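Local coordinates for protein hydrolase, NUDIX family (Clostridium perfringens ATCC 13124, PDB 3F6A) that belongs to the NUDIX hydrolase family and probably cleaves a nucleoside diphosphate linked to another group, its exact substrate being unknown, at residues Val14-Val19 and Thr108-Ser113. Sequence-based numbering, arbitrary orientation.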
loop_
_atom_site.group_PDB
_atom_site.type_symbol
_atom_site.label_atom_id
_atom_site.label_comp_id
_atom_site.label_asym_id
_atom_site.label_seq_id
_atom_site.Cartn_x
_atom_site.Cartn_y
_atom_site.Cartn_z
ATOM N N VAL A 14 -12.671 -11.864 -8.615
ATOM C CA VAL A 14 -14.103 -12.108 -8.645
ATOM C C VAL A 14 -14.654 -12.276 -10.058
ATOM O O VAL A 14 -14.366 -11.479 -10.945
ATOM C CB VAL A 14 -14.867 -10.944 -7.956
ATOM C CG1 VAL A 14 -16.377 -11.088 -8.188
ATOM C CG2 VAL A 14 -14.548 -10.927 -6.464
ATOM N N CYS A 15 -15.436 -13.329 -10.262
ATOM C CA CYS A 15 -16.078 -13.575 -11.550
ATOM C C CYS A 15 -17.562 -13.615 -11.209
ATOM O O CYS A 15 -18.001 -14.461 -10.425
ATOM C CB CYS A 15 -15.639 -14.913 -12.155
ATOM S SG CYS A 15 -16.271 -15.166 -13.847
ATOM N N LYS A 16 -18.318 -12.692 -11.794
ATOM C CA LYS A 16 -19.748 -12.547 -11.531
ATOM C C LYS A 16 -20.049 -12.538 -10.031
ATOM O O LYS A 16 -19.858 -11.514 -9.378
ATOM C CB LYS A 16 -20.579 -13.625 -12.251
ATOM C CG LYS A 16 -20.143 -15.053 -12.043
ATOM C CD LYS A 16 -21.250 -16.018 -12.435
ATOM C CE LYS A 16 -22.345 -16.071 -11.374
ATOM N NZ LYS A 16 -21.860 -16.673 -10.096
ATOM N N ASP A 17 -20.501 -13.655 -9.471
ATOM C CA ASP A 17 -20.809 -13.674 -8.044
ATOM C C ASP A 17 -19.951 -14.602 -7.180
ATOM O O ASP A 17 -20.366 -15.003 -6.088
ATOM C CB ASP A 17 -22.293 -13.995 -7.832
ATOM C CG ASP A 17 -23.207 -12.975 -8.489
ATOM O OD1 ASP A 17 -23.030 -11.761 -8.236
ATOM O OD2 ASP A 17 -24.105 -13.383 -9.262
ATOM N N LYS A 18 -18.748 -14.928 -7.650
ATOM C CA LYS A 18 -17.861 -15.799 -6.881
ATOM C C LYS A 18 -16.414 -15.296 -6.872
ATOM O O LYS A 18 -16.009 -14.524 -7.739
ATOM C CB LYS A 18 -17.920 -17.234 -7.429
ATOM C CG LYS A 18 -19.335 -17.802 -7.500
ATOM C CD LYS A 18 -19.341 -19.315 -7.632
ATOM C CE LYS A 18 -20.774 -19.842 -7.676
ATOM N NZ LYS A 18 -20.843 -21.333 -7.605
ATOM N N VAL A 19 -15.644 -15.737 -5.882
ATOM C CA VAL A 19 -14.247 -15.333 -5.753
ATOM C C VAL A 19 -13.358 -16.573 -5.795
ATOM O O VAL A 19 -13.733 -17.625 -5.289
ATOM C CB VAL A 19 -14.016 -14.558 -4.431
ATOM C CG1 VAL A 19 -14.446 -15.412 -3.252
ATOM C CG2 VAL A 19 -12.558 -14.152 -4.312
ATOM N N THR A 108 -13.252 -12.503 -16.452
ATOM C CA THR A 108 -14.427 -12.883 -17.231
ATOM C C THR A 108 -15.003 -14.300 -17.133
ATOM O O THR A 108 -16.219 -14.469 -17.222
ATOM C CB THR A 108 -14.194 -12.573 -18.715
ATOM O OG1 THR A 108 -13.049 -13.298 -19.173
ATOM C CG2 THR A 108 -13.958 -11.087 -18.914
ATOM N N SER A 109 -14.164 -15.313 -16.949
ATOM C CA SER A 109 -14.678 -16.681 -16.868
ATOM C C SER A 109 -14.144 -17.486 -15.691
ATOM O O SER A 109 -13.080 -17.192 -15.153
ATOM C CB SER A 109 -14.372 -17.436 -18.162
ATOM O OG SER A 109 -12.976 -17.548 -18.352
ATOM N N PHE A 110 -14.894 -18.514 -15.310
ATOM C CA PHE A 110 -14.519 -19.380 -14.199
ATOM C C PHE A 110 -13.437 -20.355 -14.616
ATOM O O PHE A 110 -12.780 -20.954 -13.770
ATOM C CB PHE A 110 -15.723 -20.192 -13.715
ATOM C CG PHE A 110 -16.773 -19.380 -13.026
ATOM C CD1 PHE A 110 -16.454 -18.604 -11.919
ATOM C CD2 PHE A 110 -18.099 -19.432 -13.450
ATOM C CE1 PHE A 110 -17.441 -17.894 -11.240
ATOM C CE2 PHE A 110 -19.092 -18.727 -12.776
ATOM C CZ PHE A 110 -18.759 -17.957 -11.667
ATOM N N GLU A 111 -13.259 -20.523 -15.919
ATOM C CA GLU A 111 -12.267 -21.465 -16.410
ATOM C C GLU A 111 -10.863 -21.019 -16.027
ATOM O O GLU A 111 -10.506 -19.856 -16.195
ATOM C CB GLU A 111 -12.373 -21.604 -17.929
ATOM C CG GLU A 111 -11.902 -22.949 -18.444
ATOM C CD GLU A 111 -11.958 -23.049 -19.955
ATOM O OE1 GLU A 111 -13.020 -22.727 -20.538
ATOM O OE2 GLU A 111 -10.938 -23.460 -20.556
ATOM N N THR A 112 -10.067 -21.953 -15.522
ATOM C CA THR A 112 -8.703 -21.642 -15.113
ATOM C C THR A 112 -7.721 -22.663 -15.644
ATOM O O THR A 112 -8.072 -23.818 -15.861
ATOM C CB THR A 112 -8.595 -21.591 -13.584
ATOM O OG1 THR A 112 -9.125 -22.800 -13.031
ATOM C CG2 THR A 112 -9.388 -20.418 -13.044
ATOM N N SER A 113 -6.484 -22.229 -15.851
ATOM C CA SER A 113 -5.443 -23.108 -16.371
ATOM C C SER A 113 -4.091 -22.730 -15.764
ATOM O O SER A 113 -3.327 -21.985 -16.364
ATOM C CB SER A 113 -5.387 -22.974 -17.896
ATOM O OG SER A 113 -4.372 -23.789 -18.445
#
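The ring of F110 lies across the hairpin turn C15-K18, and C15 sits over one of its faces. C15 SG is 4.1 Å from the ring centroid and only 18° off the ring normal, displaced toward the rim, which makes this a Cys sulfur-aromatic contact. Swung anti to the backbone N (chi1 -173°), C15 SG also reaches the loop backbone, 3.4 Å from T108 O. C15 CB meets the ring at F110 CE1, 3.6 Å away. The carbonyl oxygen of C15 approaches that same ring carbon.

K16 takes the far end of the ring, at CZ and CE2, crossing it at about a right angle. K16 CG and CD each come to 3.2 Å from F110 CZ, shorter than usual carbon-carbon contact, so the exact placing of this exposed chain is doubtful. Bends at chi3 and chi4 fold it back, with K16 NZ at the ring edge, in plane, 3.7 Å from F110 CZ. K18, extended beyond CG, touches mainly through its CB, 3.9 Å from F110 CE1, on the side of the ring plane opposite C15 SG.

The turn itself is held by C15 and K18 pairing backbone to backbone in both directions, a type II' turn joining strands 7-15 and 18-23. From strand 122-125, W124 packs edge-to-face on F110 and donates its indole NE1 to F110 O, so W124 meets the phenylalanine at both ring and backbone. This is surface packing within the NUDIX fold: the loop after strand 98-106 lays an aromatic ring against the tight two-residue turn (K16-D17) of a beta-hairpin, where strands 7-15 and 18-23 meet.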